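Local coordinates for protein C alpha-dehydrogenase (Sphingobium sp. SYK-6, PDB 4YAG) that binds NADH and, as a C alpha-dehydrogenase of the short-chain dehydrogenase/reductase family, takes part in the pathway that cleaves lignin beta-aryl ethers, at residues G189-S193 against A225-P231; A92-P96 against I195-G199. One frame throughout, in Å; residues are numbered along the deposited sequence.

Going along the chain from the N terminus, 92-96 comes first, in the loop after strand 87-90. Its partner, 195-199, is about a hundred residues further on, where the short helix 198-201 begins, and contact 2 closes that long excursion. Before it closes, the chain has already passed 189-193, just beyond strand 181-187, which pairs with 225-231, ahead of helix 231-244; contact 1 is the shorter closure. The two therefore cross rather than nest. Together they tie loops following strands 87-90 and 181-187 of the parallel sheet to the chain around helices 198-201 and 231-244, and both touch the bound NADH.

Contact 1. Residues G189-S193 against A225-P231; sequences GPIKS and ADNWMEP. With NAI (1,4-dihydronicotinamide adenine dinucleotide), chain C.
CG of K192 stands anti to its own carbonyl carbon (chi1 -65°) and the rest of the chain is extended, which carries the lysine past W228 and lets NZ form a salt bridge with OE2 of E230 at 2.9 Å. The glutamate bends at chi2 to meet it, and NZ arrives from above the carboxylate plane. The backbones join in the pattern of a single parallel beta bridge between I191 and M229. M229 N gives a nearly straight bond to P190 O (3.1 Å), and K192 N donates to M229 O at 2.8 Å. CB of P190 lies over the five-membered ring of W228, 3.6 Å from its centroid, in a CH-pi contact, while A225 CB lies against the opposite face of the indole. I191 runs beside M229, CD1 of I191 against CB of M229 at 3.7 Å. The bridge does not use the N and O of I191, and these grip the nicotinamide carboxamide of NADH: I191 N donates to O7N at 3.0 Å, and N7N donates to I191 O at 3.0 Å, fixing the amide's rotation. This is the cofactor loop after strand 181-187 in the Rossmann fold of short-chain dehydrogenases.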
# COMPACT_ATOMS: atom_id res chain seq x y z
N GLY A 189 0.18 -18.36 4.74
CA GLY A 189 -0.79 -18.60 5.78
C GLY A 189 -0.04 -18.78 7.09
O GLY A 189 1.06 -18.28 7.25
N PRO A 190 -0.64 -19.49 8.04
CA PRO A 190 -0.02 -19.60 9.38
C PRO A 190 1.26 -20.43 9.43
O PRO A 190 1.24 -21.63 9.18
CB PRO A 190 -1.12 -20.25 10.22
CG PRO A 190 -2.37 -20.14 9.42
CD PRO A 190 -1.97 -20.11 7.98
N ILE A 191 2.37 -19.75 9.76
CA ILE A 191 3.68 -20.38 9.88
C ILE A 191 4.17 -20.19 11.31
O ILE A 191 4.03 -19.10 11.89
CB ILE A 191 4.72 -19.74 8.94
CG1 ILE A 191 4.14 -19.49 7.54
CG2 ILE A 191 6.01 -20.57 8.89
CD1 ILE A 191 3.66 -20.72 6.85
N LYS A 192 4.76 -21.23 11.88
CA LYS A 192 5.39 -21.12 13.20
C LYS A 192 6.49 -20.07 13.17
O LYS A 192 7.40 -20.15 12.36
CB LYS A 192 5.99 -22.45 13.65
CG LYS A 192 4.99 -23.55 13.86
CD LYS A 192 5.69 -24.81 14.39
CE LYS A 192 4.73 -25.97 14.53
NZ LYS A 192 5.45 -27.25 14.79
N SER A 193 6.42 -19.10 14.06
CA SER A 193 7.38 -18.01 14.08
C SER A 193 7.31 -17.28 15.41
O SER A 193 6.62 -17.72 16.33
CB SER A 193 7.14 -17.04 12.94
OG SER A 193 6.07 -16.15 13.25
N ALA A 225 0.73 -22.45 17.49
CA ALA A 225 0.01 -23.72 17.29
C ALA A 225 0.88 -24.80 16.64
O ALA A 225 1.65 -24.53 15.71
CB ALA A 225 -1.25 -23.48 16.46
N ASP A 226 0.73 -26.04 17.12
CA ASP A 226 1.54 -27.15 16.62
C ASP A 226 1.30 -27.47 15.14
O ASP A 226 2.18 -28.04 14.48
CB ASP A 226 1.31 -28.40 17.46
CG ASP A 226 1.95 -28.31 18.82
OD1 ASP A 226 2.87 -27.48 19.00
OD2 ASP A 226 1.55 -29.09 19.72
N ASN A 227 0.13 -27.10 14.62
CA ASN A 227 -0.22 -27.45 13.24
C ASN A 227 0.08 -26.34 12.24
O ASN A 227 -0.28 -26.43 11.06
CB ASN A 227 -1.71 -27.82 13.15
CG ASN A 227 -2.62 -26.68 13.56
OD1 ASN A 227 -2.19 -25.74 14.21
ND2 ASN A 227 -3.90 -26.78 13.20
N TRP A 228 0.72 -25.27 12.70
CA TRP A 228 1.19 -24.26 11.77
C TRP A 228 2.39 -24.84 11.04
O TRP A 228 3.04 -25.77 11.51
CB TRP A 228 1.54 -22.95 12.47
CG TRP A 228 0.36 -22.25 13.05
CD1 TRP A 228 -0.96 -22.56 12.86
CD2 TRP A 228 0.38 -21.11 13.93
NE1 TRP A 228 -1.75 -21.70 13.57
CE2 TRP A 228 -0.96 -20.80 14.23
CE3 TRP A 228 1.40 -20.35 14.50
CZ2 TRP A 228 -1.30 -19.74 15.07
CZ3 TRP A 228 1.06 -19.30 15.33
CH2 TRP A 228 -0.28 -19.01 15.61
N MET A 229 2.67 -24.28 9.87
CA MET A 229 3.69 -24.84 9.01
C MET A 229 5.09 -24.50 9.55
O MET A 229 5.28 -23.47 10.20
CB MET A 229 3.47 -24.29 7.60
CG MET A 229 4.51 -24.75 6.57
SD MET A 229 4.09 -24.18 4.92
CE MET A 229 2.76 -25.31 4.51
N GLU A 230 6.05 -25.36 9.27
CA GLU A 230 7.42 -25.12 9.66
C GLU A 230 8.08 -24.14 8.71
O GLU A 230 7.89 -24.25 7.50
CB GLU A 230 8.21 -26.42 9.61
CG GLU A 230 7.85 -27.40 10.70
CD GLU A 230 8.28 -26.91 12.07
OE1 GLU A 230 9.15 -26.01 12.16
OE2 GLU A 230 7.72 -27.42 13.07
N PRO A 231 8.86 -23.19 9.24
CA PRO A 231 9.60 -22.29 8.36
C PRO A 231 10.46 -23.00 7.30
O PRO A 231 10.57 -22.45 6.20
CB PRO A 231 10.45 -21.48 9.34
CG PRO A 231 9.62 -21.43 10.56
CD PRO A 231 8.91 -22.75 10.65
PA NAI C . 9.31 -13.42 13.13
O1A NAI C . 9.05 -12.31 14.12
O2A NAI C . 9.62 -14.79 13.70
O5B NAI C . 10.48 -13.01 12.16
C5B NAI C . 10.59 -11.69 11.72
C4B NAI C . 11.93 -11.18 12.07
O4B NAI C . 11.98 -9.85 11.46
C3B NAI C . 12.23 -11.04 13.50
O3B NAI C . 13.47 -11.68 13.86
C2B NAI C . 12.24 -9.62 13.74
O2B NAI C . 13.11 -9.21 14.81
C1B NAI C . 12.59 -9.02 12.45
N9A NAI C . 12.16 -7.65 12.31
C8A NAI C . 10.96 -7.09 12.69
N7A NAI C . 10.97 -5.77 12.43
C5A NAI C . 12.17 -5.44 11.85
C6A NAI C . 12.76 -4.28 11.37
N6A NAI C . 12.09 -3.05 11.50
N1A NAI C . 14.01 -4.32 10.84
C2A NAI C . 14.69 -5.49 10.78
N3A NAI C . 14.16 -6.64 11.23
C4A NAI C . 12.92 -6.64 11.77
O3 NAI C . 7.97 -13.49 12.28
PN NAI C . 7.67 -14.13 10.84
O1N NAI C . 8.74 -15.10 10.38
O2N NAI C . 6.30 -14.75 10.98
O5D NAI C . 7.63 -12.84 9.87
C5D NAI C . 8.25 -12.84 8.58
C4D NAI C . 7.33 -12.26 7.58
O4D NAI C . 6.25 -13.23 7.33
C3D NAI C . 6.68 -11.01 7.99
O3D NAI C . 6.74 -10.06 6.91
C2D NAI C . 5.29 -11.37 8.28
O2D NAI C . 4.41 -10.26 8.09
C1D NAI C . 5.00 -12.44 7.35
N1N NAI C . 3.94 -13.35 7.60
C2N NAI C . 3.95 -14.27 8.62
C3N NAI C . 2.89 -15.14 8.76
C7N NAI C . 2.88 -16.15 9.86
O7N NAI C . 1.87 -16.85 10.10
N7N NAI C . 4.13 -16.37 10.59
C4N NAI C . 1.81 -15.12 7.90
C5N NAI C . 1.83 -14.22 6.85
C6N NAI C . 2.89 -13.36 6.69
O HOH W 1 -0.46 -24.63 8.92

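Contact 2. Residues A92-P96 against I195-G199; sequences AGIDP and IHESG. With NAI (1,4-dihydronicotinamide adenine dinucleotide), chain C.
The Asn-Ala-Gly motif of short-chain dehydrogenases, N91 to G93, runs from strand 87-90 into a loop whose next two residues, I94 and D95, meet I195, in a short 3-10 turn, and S198, just beyond it. One hydroxyl carries the polar part of the join. D95 N donates to S198 OG at 2.9 Å, with an N-H...O angle of 163°, and the same OG donates to I195 O at 2.7 Å, in the plane of that carbonyl. With OG anti to the serine's carbonyl carbon (chi1 -78°), it lies beside S198 N, and both can reach I195 O; the amide does so at 3.0 Å. The hydroxyl also sits against the backbone of I94, 3.5 Å from its CA.

I195 lays its CD1 against the backbone of G93 and I94, 4.0 Å from G93 O. The isoleucine touches the cofactor as well: CB packs on the bridging oxygen O3 of the diphosphate, and CD1 on C2D of the nicotinamide ribose (3.6 Å). On the other segment, CG2 of I94 lies 3.7 Å from N7A of the adenine, and G93 CA is close to O3D, where a CB would collide. D95 turns its OD1 to S97 OG.

An alanine in place of S198 takes away the hydroxyl, and D95 N would probably be left without this acceptor, losing its tie to 195-199, and I195 O with the amide of S198 as its one donor in the segment. In chemical terms, the buried serine hydroxyl accepts from one segment and donates within its own, and so links two walls of the NADH pocket.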
# COMPACT_ATOMS: atom_id res chain seq x y z
N ALA A 92 11.38 -9.15 6.60
CA ALA A 92 11.03 -8.63 7.91
C ALA A 92 9.61 -8.09 7.88
O ALA A 92 9.17 -7.45 6.92
CB ALA A 92 11.98 -7.53 8.34
N GLY A 93 8.91 -8.29 8.99
CA GLY A 93 7.59 -7.73 9.14
C GLY A 93 7.15 -7.85 10.55
O GLY A 93 7.75 -8.58 11.34
N ILE A 94 6.10 -7.10 10.88
CA ILE A 94 5.55 -7.08 12.22
C ILE A 94 4.01 -7.10 12.12
O ILE A 94 3.43 -6.92 11.05
CB ILE A 94 6.03 -5.86 13.04
CG1 ILE A 94 5.99 -4.56 12.23
CG2 ILE A 94 7.45 -6.08 13.55
CD1 ILE A 94 4.58 -3.96 12.07
N ASP A 95 3.38 -7.35 13.26
CA ASP A 95 1.91 -7.36 13.38
C ASP A 95 1.45 -6.10 14.10
O ASP A 95 1.59 -6.01 15.32
CB ASP A 95 1.49 -8.59 14.21
CG ASP A 95 -0.02 -8.75 14.29
OD1 ASP A 95 -0.71 -7.86 13.78
OD2 ASP A 95 -0.49 -9.77 14.84
N PRO A 96 0.87 -5.15 13.36
CA PRO A 96 0.40 -3.86 13.87
C PRO A 96 -1.11 -3.86 14.15
O PRO A 96 -1.74 -2.81 14.19
CB PRO A 96 0.70 -2.93 12.70
CG PRO A 96 0.42 -3.77 11.52
CD PRO A 96 0.77 -5.19 11.88
N ILE A 195 6.48 -13.88 15.49
CA ILE A 195 5.87 -12.61 15.14
C ILE A 195 5.00 -12.08 16.29
O ILE A 195 4.69 -10.89 16.35
CB ILE A 195 5.10 -12.69 13.80
CG1 ILE A 195 4.78 -11.27 13.33
CG2 ILE A 195 3.84 -13.55 13.93
CD1 ILE A 195 4.73 -11.12 11.84
N HIS A 196 4.66 -12.96 17.22
CA HIS A 196 3.93 -12.52 18.40
C HIS A 196 4.78 -11.63 19.31
O HIS A 196 4.26 -11.02 20.25
CB HIS A 196 3.41 -13.71 19.19
CG HIS A 196 4.47 -14.64 19.66
ND1 HIS A 196 5.07 -15.57 18.84
CD2 HIS A 196 5.05 -14.79 20.88
CE1 HIS A 196 5.97 -16.25 19.52
NE2 HIS A 196 5.98 -15.79 20.76
N GLU A 197 6.08 -11.54 19.03
CA GLU A 197 6.95 -10.63 19.78
C GLU A 197 7.01 -9.26 19.10
O GLU A 197 7.89 -8.46 19.40
CB GLU A 197 8.38 -11.20 19.89
CG GLU A 197 8.48 -12.57 20.52
CD GLU A 197 9.91 -13.12 20.59
OE1 GLU A 197 10.81 -12.58 19.91
OE2 GLU A 197 10.12 -14.11 21.30
N SER A 198 6.08 -8.96 18.19
CA SER A 198 6.09 -7.71 17.44
C SER A 198 6.20 -6.45 18.31
O SER A 198 6.87 -5.49 17.93
CB SER A 198 4.85 -7.60 16.55
OG SER A 198 4.99 -8.39 15.39
N GLY A 199 5.57 -6.45 19.47
CA GLY A 199 5.67 -5.32 20.36
C GLY A 199 7.11 -4.98 20.73
O GLY A 199 7.48 -3.81 20.77
PA NAI C . 9.31 -13.42 13.13
O1A NAI C . 9.05 -12.31 14.12
O2A NAI C . 9.62 -14.79 13.70
O5B NAI C . 10.48 -13.01 12.16
C5B NAI C . 10.59 -11.69 11.72
C4B NAI C . 11.93 -11.18 12.07
O4B NAI C . 11.98 -9.85 11.46
C3B NAI C . 12.23 -11.04 13.50
O3B NAI C . 13.47 -11.68 13.86
C2B NAI C . 12.24 -9.62 13.74
O2B NAI C . 13.11 -9.21 14.81
C1B NAI C . 12.59 -9.02 12.45
N9A NAI C . 12.16 -7.65 12.31
C8A NAI C . 10.96 -7.09 12.69
N7A NAI C . 10.97 -5.77 12.43
C5A NAI C . 12.17 -5.44 11.85
C6A NAI C . 12.76 -4.28 11.37
N6A NAI C . 12.09 -3.05 11.50
N1A NAI C . 14.01 -4.32 10.84
C2A NAI C . 14.69 -5.49 10.78
N3A NAI C . 14.16 -6.64 11.23
C4A NAI C . 12.92 -6.64 11.77
O3 NAI C . 7.97 -13.49 12.28
PN NAI C . 7.67 -14.13 10.84
O1N NAI C . 8.74 -15.10 10.38
O2N NAI C . 6.30 -14.75 10.98
O5D NAI C . 7.63 -12.84 9.87
C5D NAI C . 8.25 -12.84 8.58
C4D NAI C . 7.33 -12.26 7.58
O4D NAI C . 6.25 -13.23 7.33
C3D NAI C . 6.68 -11.01 7.99
O3D NAI C . 6.74 -10.06 6.91
C2D NAI C . 5.29 -11.37 8.28
O2D NAI C . 4.41 -10.26 8.09
C1D NAI C . 5.00 -12.44 7.35
N1N NAI C . 3.94 -13.35 7.60
C2N NAI C . 3.95 -14.27 8.62
C3N NAI C . 2.89 -15.14 8.76
C7N NAI C . 2.88 -16.15 9.86
O7N NAI C . 1.87 -16.85 10.10
N7N NAI C . 4.13 -16.37 10.59
C4N NAI C . 1.81 -15.12 7.90
C5N NAI C . 1.83 -14.22 6.85
C6N NAI C . 2.89 -13.36 6.69